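Local coordinates for protein cortical-lytic enzyme (Clostridium perfringens, PDB 5JIP) that probably acts as a muramidase of glycoside hydrolase family 25, cleaving the peptidoglycan of the spore cortex during germination, at residues T150-I155 against I189-G194; D159-P164 against Y168-M173. All coordinates share one frame; numbering follows the deposited sequence.

Contact 1 (T150-I155 against I189-G194)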
loop_
_atom_site.group_PDB
_atom_site.type_symbol
_atom_site.label_atom_id
_atom_site.label_comp_id
_atom_site.label_asym_id
_atom_site.label_seq_id
_atom_site.Cartn_x
_atom_site.Cartn_y
_atom_site.Cartn_z
ATOM N N THR A 150 -21.451 -3.275 13.541
ATOM C CA THR A 150 -22.091 -2.986 14.806
ATOM C C THR A 150 -22.828 -1.671 14.650
ATOM O O THR A 150 -22.619 -0.939 13.690
ATOM C CB THR A 150 -21.057 -2.951 15.954
ATOM O OG1 THR A 150 -21.741 -2.946 17.210
ATOM C CG2 THR A 150 -20.208 -1.749 15.874
ATOM N N GLY A 151 -23.684 -1.362 15.637
ATOM C CA GLY A 151 -24.452 -0.140 15.628
ATOM C C GLY A 151 -23.817 0.980 16.449
ATOM O O GLY A 151 -23.049 0.739 17.377
ATOM N N LEU A 152 -24.169 2.218 16.083
ATOM C CA LEU A 152 -23.699 3.380 16.832
ATOM C C LEU A 152 -24.147 3.308 18.284
ATOM O O LEU A 152 -23.358 3.569 19.204
ATOM C CB LEU A 152 -24.211 4.664 16.170
ATOM C CG LEU A 152 -23.756 6.002 16.805
ATOM C CD1 LEU A 152 -22.248 6.072 16.856
ATOM C CD2 LEU A 152 -24.308 7.235 16.071
ATOM N N PHE A 153 -25.409 2.945 18.510
ATOM C CA PHE A 153 -25.909 2.802 19.878
ATOM C C PHE A 153 -25.074 1.806 20.670
ATOM O O PHE A 153 -24.654 2.086 21.805
ATOM C CB PHE A 153 -27.368 2.375 19.840
ATOM C CG PHE A 153 -27.962 2.145 21.194
ATOM C CD1 PHE A 153 -28.415 3.208 21.944
ATOM C CD2 PHE A 153 -28.064 0.867 21.719
ATOM C CE1 PHE A 153 -28.954 3.007 23.200
ATOM C CE2 PHE A 153 -28.603 0.665 22.971
ATOM C CZ PHE A 153 -29.053 1.736 23.705
ATOM N N PHE A 154 -24.816 0.640 20.072
ATOM C CA PHE A 154 -24.056 -0.421 20.716
ATOM C C PHE A 154 -22.653 0.044 21.090
ATOM O O PHE A 154 -22.186 -0.210 22.208
ATOM C CB PHE A 154 -24.000 -1.628 19.776
ATOM C CG PHE A 154 -23.487 -2.877 20.405
ATOM C CD1 PHE A 154 -24.345 -3.707 21.094
ATOM C CD2 PHE A 154 -22.146 -3.248 20.283
ATOM C CE1 PHE A 154 -23.886 -4.868 21.676
ATOM C CE2 PHE A 154 -21.680 -4.415 20.854
ATOM C CZ PHE A 154 -22.540 -5.227 21.553
ATOM N N ILE A 155 -21.956 0.719 20.159
ATOM C CA ILE A 155 -20.641 1.270 20.465
ATOM C C ILE A 155 -20.747 2.161 21.696
ATOM O O ILE A 155 -19.907 2.099 22.595
ATOM C CB ILE A 155 -20.077 2.028 19.242
ATOM C CG1 ILE A 155 -19.691 1.034 18.132
ATOM C CG2 ILE A 155 -18.867 2.867 19.618
ATOM C CD1 ILE A 155 -19.333 1.694 16.810
ATOM N N ILE A 189 -25.691 12.032 9.876
ATOM C CA ILE A 189 -24.701 11.138 9.271
ATOM C C ILE A 189 -23.862 10.523 10.384
ATOM O O ILE A 189 -23.852 11.022 11.523
ATOM C CB ILE A 189 -23.794 11.877 8.259
ATOM C CG1 ILE A 189 -23.168 13.129 8.897
ATOM C CG2 ILE A 189 -24.571 12.251 7.001
ATOM C CD1 ILE A 189 -22.088 13.773 8.014
ATOM N N PRO A 190 -23.145 9.436 10.096
ATOM C CA PRO A 190 -22.380 8.768 11.143
ATOM C C PRO A 190 -21.286 9.674 11.694
ATOM O O PRO A 190 -20.456 10.211 10.937
ATOM C CB PRO A 190 -21.789 7.538 10.427
ATOM C CG PRO A 190 -22.765 7.256 9.293
ATOM C CD PRO A 190 -23.164 8.653 8.839
ATOM N N PRO A 191 -21.247 9.875 13.000
ATOM C CA PRO A 191 -20.100 10.565 13.590
ATOM C C PRO A 191 -18.885 9.662 13.620
ATOM O O PRO A 191 -18.982 8.438 13.579
ATOM C CB PRO A 191 -20.572 10.891 15.007
ATOM C CG PRO A 191 -21.456 9.785 15.347
ATOM C CD PRO A 191 -22.176 9.422 14.052
ATOM N N ASN A 192 -17.725 10.283 13.766
ATOM C CA ASN A 192 -16.491 9.522 13.931
ATOM C C ASN A 192 -16.428 9.006 15.366
ATOM O O ASN A 192 -16.547 9.779 16.318
ATOM C CB ASN A 192 -15.279 10.382 13.559
ATOM C CG ASN A 192 -15.184 10.659 12.032
ATOM O OD1 ASN A 192 -15.732 9.930 11.185
ATOM N ND2 ASN A 192 -14.453 11.697 11.687
ATOM N N VAL A 193 -16.273 7.691 15.526
ATOM C CA VAL A 193 -16.364 7.026 16.822
ATOM C C VAL A 193 -15.415 5.835 16.844
ATOM O O VAL A 193 -14.944 5.366 15.805
ATOM C CB VAL A 193 -17.803 6.548 17.149
ATOM C CG1 VAL A 193 -18.747 7.730 17.291
ATOM C CG2 VAL A 193 -18.309 5.602 16.106
ATOM N N GLY A 194 -15.165 5.326 18.052
ATOM C CA GLY A 194 -14.391 4.114 18.245
ATOM C C GLY A 194 -12.969 4.173 17.746
ATOM O O GLY A 194 -12.354 3.127 17.552
#
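Leu152 and Val193 set the geometry of this contact, their side chains crossing at about a right angle where the first turn of helix 152-157 faces the loop 189-194. CD2 of Leu152 points at the CD-CG edge of the Pro191 ring, 3.7 Å from Pro191 CD, whereas CD1 turns to Val193, 3.9 Å from Val193 CG1, and also brushes the proline ring. With CG of Leu152 opposite its backbone nitrogen (chi1 -178°), the isobutyl group extends from the helix to the loop, and its two methyls reach Pro191 and Val193, the residues on either side of Asn192. Val193 forks as well: CG1 is given over to Leu152, while CG2 touches both Leu152 CD1 and, 4.1 Å away, Ile155 CD1. Ile155 lies three residues further along the helix, on the same face as Leu152, and its extended chain (chi2 171°) carries the terminal methyl to the valine at a slant.

Gly151 is the N-cap, its carbonyl taking the bond from Ile155 N that closes the first turn, and the Pro191 ring, its shape fixed by closure onto the backbone N, offers a rigid apolar edge. Gly194 has a positive phi of 61°, easily reached without a side chain, as the chain swings past Ile155.

Leu152 also touches Met179, and a buffer molecule, MES, lies close by, hydrogen-bonded to Phe153 N. Across the contact itself the chemistry is wholly apolar: methyl and ring carbons meet at van der Waals distance, so shape and exclusion of water, rather than directed bonds, hold these side chains together.

Contact 2 (D159-P164 against Y168-M173); sequences DDFKVP and YPLSDM
Two type I beta turns, Tyr168 to Ser171 and Leu170 to Met173, shape one side of this contact, within the long loop that follows helix 152-157 of the family 25 barrel domain. Tyr168 O takes bonds from both the N and the OG of Ser171, the hydroxyl lying in the carbonyl plane at 3.0 Å, a double grip that fixes the first turn. Pro169, its ring holding phi near -64°, suits that turn's second position. The Tyr168 ring reaches back to 159-164. Asp160 O lies in the ring plane, at its edge, 3.2 Å from Tyr168 CE1, while Lys162 CG sits over one face, offset toward the rim; lysine's long aliphatic stem suits this cover. The carboxylate of Asp160 stands at 87° to the ring, and its OD1 accepts from Gly194 N.

Val163 CG2 packs on Pro169 CD at 3.7 Å, and Phe161 CD2 approaches Leu170 CD1 at 3.9 Å. A water bridges the backbones, donating to Phe161 O (3.0 Å) and accepting from Leu170 N (2.9 Å).

Val163 rests on Thr125 and Val128 of helix 124-142, Phe161 on Leu148 of strand 147-151 and Phe154 of helix 152-157, with Trp196 touching both Phe161 and Leu170.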
loop_
_atom_site.group_PDB
_atom_site.type_symbol
_atom_site.label_atom_id
_atom_site.label_comp_id
_atom_site.label_asym_id
_atom_site.label_seq_id
_atom_site.Cartn_x
_atom_site.Cartn_y
_atom_site.Cartn_z
ATOM N N ASP A 159 -18.611 2.275 25.835
ATOM C CA ASP A 159 -17.607 3.316 26.040
ATOM C C ASP A 159 -16.851 3.602 24.756
ATOM O O ASP A 159 -15.633 3.784 24.777
ATOM C CB ASP A 159 -16.601 2.925 27.130
ATOM C CG ASP A 159 -17.207 2.886 28.514
ATOM O OD1 ASP A 159 -17.755 3.919 28.956
ATOM O OD2 ASP A 159 -17.113 1.816 29.154
ATOM N N ASP A 160 -17.548 3.628 23.620
ATOM C CA ASP A 160 -16.875 3.940 22.368
ATOM C C ASP A 160 -15.888 2.848 21.977
ATOM O O ASP A 160 -14.989 3.081 21.171
ATOM C CB ASP A 160 -16.143 5.290 22.494
ATOM C CG ASP A 160 -16.060 6.073 21.179
ATOM O OD1 ASP A 160 -16.935 5.898 20.318
ATOM O OD2 ASP A 160 -15.127 6.907 21.021
ATOM N N PHE A 161 -16.006 1.657 22.561
ATOM C CA PHE A 161 -15.046 0.573 22.355
ATOM C C PHE A 161 -13.638 0.983 22.779
ATOM O O PHE A 161 -12.642 0.424 22.312
ATOM C CB PHE A 161 -15.021 0.097 20.894
ATOM C CG PHE A 161 -16.153 -0.802 20.512
ATOM C CD1 PHE A 161 -17.184 -1.110 21.397
ATOM C CD2 PHE A 161 -16.168 -1.380 19.254
ATOM C CE1 PHE A 161 -18.226 -1.971 21.011
ATOM C CE2 PHE A 161 -17.187 -2.221 18.880
ATOM C CZ PHE A 161 -18.227 -2.509 19.759
ATOM N N LYS A 162 -13.543 1.935 23.696
ATOM C CA LYS A 162 -12.253 2.285 24.290
ATOM C C LYS A 162 -11.932 1.312 25.408
ATOM O O LYS A 162 -12.721 1.144 26.338
ATOM C CB LYS A 162 -12.279 3.715 24.814
ATOM C CG LYS A 162 -10.914 4.187 25.325
ATOM C CD LYS A 162 -10.912 5.674 25.605
ATOM C CE LYS A 162 -9.491 6.165 25.870
ATOM N NZ LYS A 162 -9.415 7.599 26.310
ATOM N N VAL A 163 -10.792 0.645 25.306
ATOM C CA VAL A 163 -10.373 -0.342 26.293
ATOM C C VAL A 163 -9.415 0.345 27.260
ATOM O O VAL A 163 -8.397 0.883 26.810
ATOM C CB VAL A 163 -9.708 -1.551 25.643
ATOM C CG1 VAL A 163 -9.132 -2.491 26.722
ATOM C CG2 VAL A 163 -10.746 -2.261 24.759
ATOM N N PRO A 164 -9.676 0.317 28.561
ATOM C CA PRO A 164 -8.739 0.914 29.536
ATOM C C PRO A 164 -7.303 0.456 29.316
ATOM O O PRO A 164 -7.010 -0.731 29.237
ATOM C CB PRO A 164 -9.288 0.418 30.879
ATOM C CG PRO A 164 -10.766 0.303 30.642
ATOM C CD PRO A 164 -10.898 -0.184 29.213
ATOM N N TYR A 168 -8.059 1.851 21.277
ATOM C CA TYR A 168 -9.149 1.312 20.463
ATOM C C TYR A 168 -8.569 0.149 19.673
ATOM O O TYR A 168 -8.138 0.332 18.527
ATOM C CB TYR A 168 -9.717 2.368 19.522
ATOM C CG TYR A 168 -10.301 3.562 20.209
ATOM C CD1 TYR A 168 -11.621 3.557 20.641
ATOM C CD2 TYR A 168 -9.540 4.708 20.409
ATOM C CE1 TYR A 168 -12.175 4.665 21.256
ATOM C CE2 TYR A 168 -10.071 5.819 21.027
ATOM C CZ TYR A 168 -11.390 5.791 21.456
ATOM O OH TYR A 168 -11.935 6.890 22.067
ATOM N N PRO A 169 -8.521 -1.053 20.259
ATOM C CA PRO A 169 -7.871 -2.178 19.572
ATOM C C PRO A 169 -8.554 -2.607 18.282
ATOM O O PRO A 169 -7.912 -3.275 17.461
ATOM C CB PRO A 169 -7.920 -3.305 20.614
ATOM C CG PRO A 169 -8.106 -2.587 21.961
ATOM C CD PRO A 169 -8.949 -1.404 21.624
ATOM N N LEU A 170 -9.831 -2.297 18.085
ATOM C CA LEU A 170 -10.508 -2.738 16.865
ATOM C C LEU A 170 -10.494 -1.697 15.748
ATOM O O LEU A 170 -11.082 -1.949 14.683
ATOM C CB LEU A 170 -11.946 -3.114 17.184
ATOM C CG LEU A 170 -12.121 -4.083 18.341
ATOM C CD1 LEU A 170 -13.594 -4.281 18.615
ATOM C CD2 LEU A 170 -11.373 -5.404 18.123
ATOM N N SER A 171 -9.840 -0.548 15.953
ATOM C CA SER A 171 -9.962 0.576 15.024
ATOM C C SER A 171 -9.251 0.322 13.704
ATOM O O SER A 171 -9.380 1.136 12.775
ATOM C CB SER A 171 -9.420 1.862 15.678
ATOM O OG SER A 171 -8.020 1.794 15.954
ATOM N N ASP A 172 -8.489 -0.757 13.607
ATOM C CA ASP A 172 -7.879 -1.123 12.346
ATOM C C ASP A 172 -8.767 -2.088 11.565
ATOM O O ASP A 172 -8.481 -2.359 10.406
ATOM C CB ASP A 172 -6.481 -1.733 12.559
ATOM C CG ASP A 172 -6.510 -3.085 13.241
ATOM O OD1 ASP A 172 -7.306 -3.274 14.194
ATOM O OD2 ASP A 172 -5.703 -3.948 12.816
ATOM N N MET A 173 -9.869 -2.550 12.143
ATOM C CA MET A 173 -10.815 -3.344 11.366
ATOM C C MET A 173 -11.596 -2.454 10.403
ATOM O O MET A 173 -11.936 -1.326 10.739
ATOM C CB MET A 173 -11.794 -4.078 12.291
ATOM C CG MET A 173 -11.109 -5.007 13.256
ATOM S SD MET A 173 -12.315 -5.949 14.203
ATOM C CE MET A 173 -12.958 -7.071 12.933
HETATM O O HOH W 1 -11.553 -0.669 19.797
#

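From the N terminus, the chain runs along strand 147-151 into helix 152-157, where the first half of contact 1 lies. It then passes through 159-164 and returns at 168-173, contact 2 closing a short loop before strand 175-178. Only after that strand does 189-194 come back to the helix, so contact 1 closes a larger loop with contact 2 nested inside. Contact 1 thus ties the helix to the loop after strand 175-178, whereas contact 2 folds the loop before that strand on itself. A probable hydrogen bond from Asp160 N to Ile155 O, 3.0 Å, joins the two, and Tyr168 packs against Gly194.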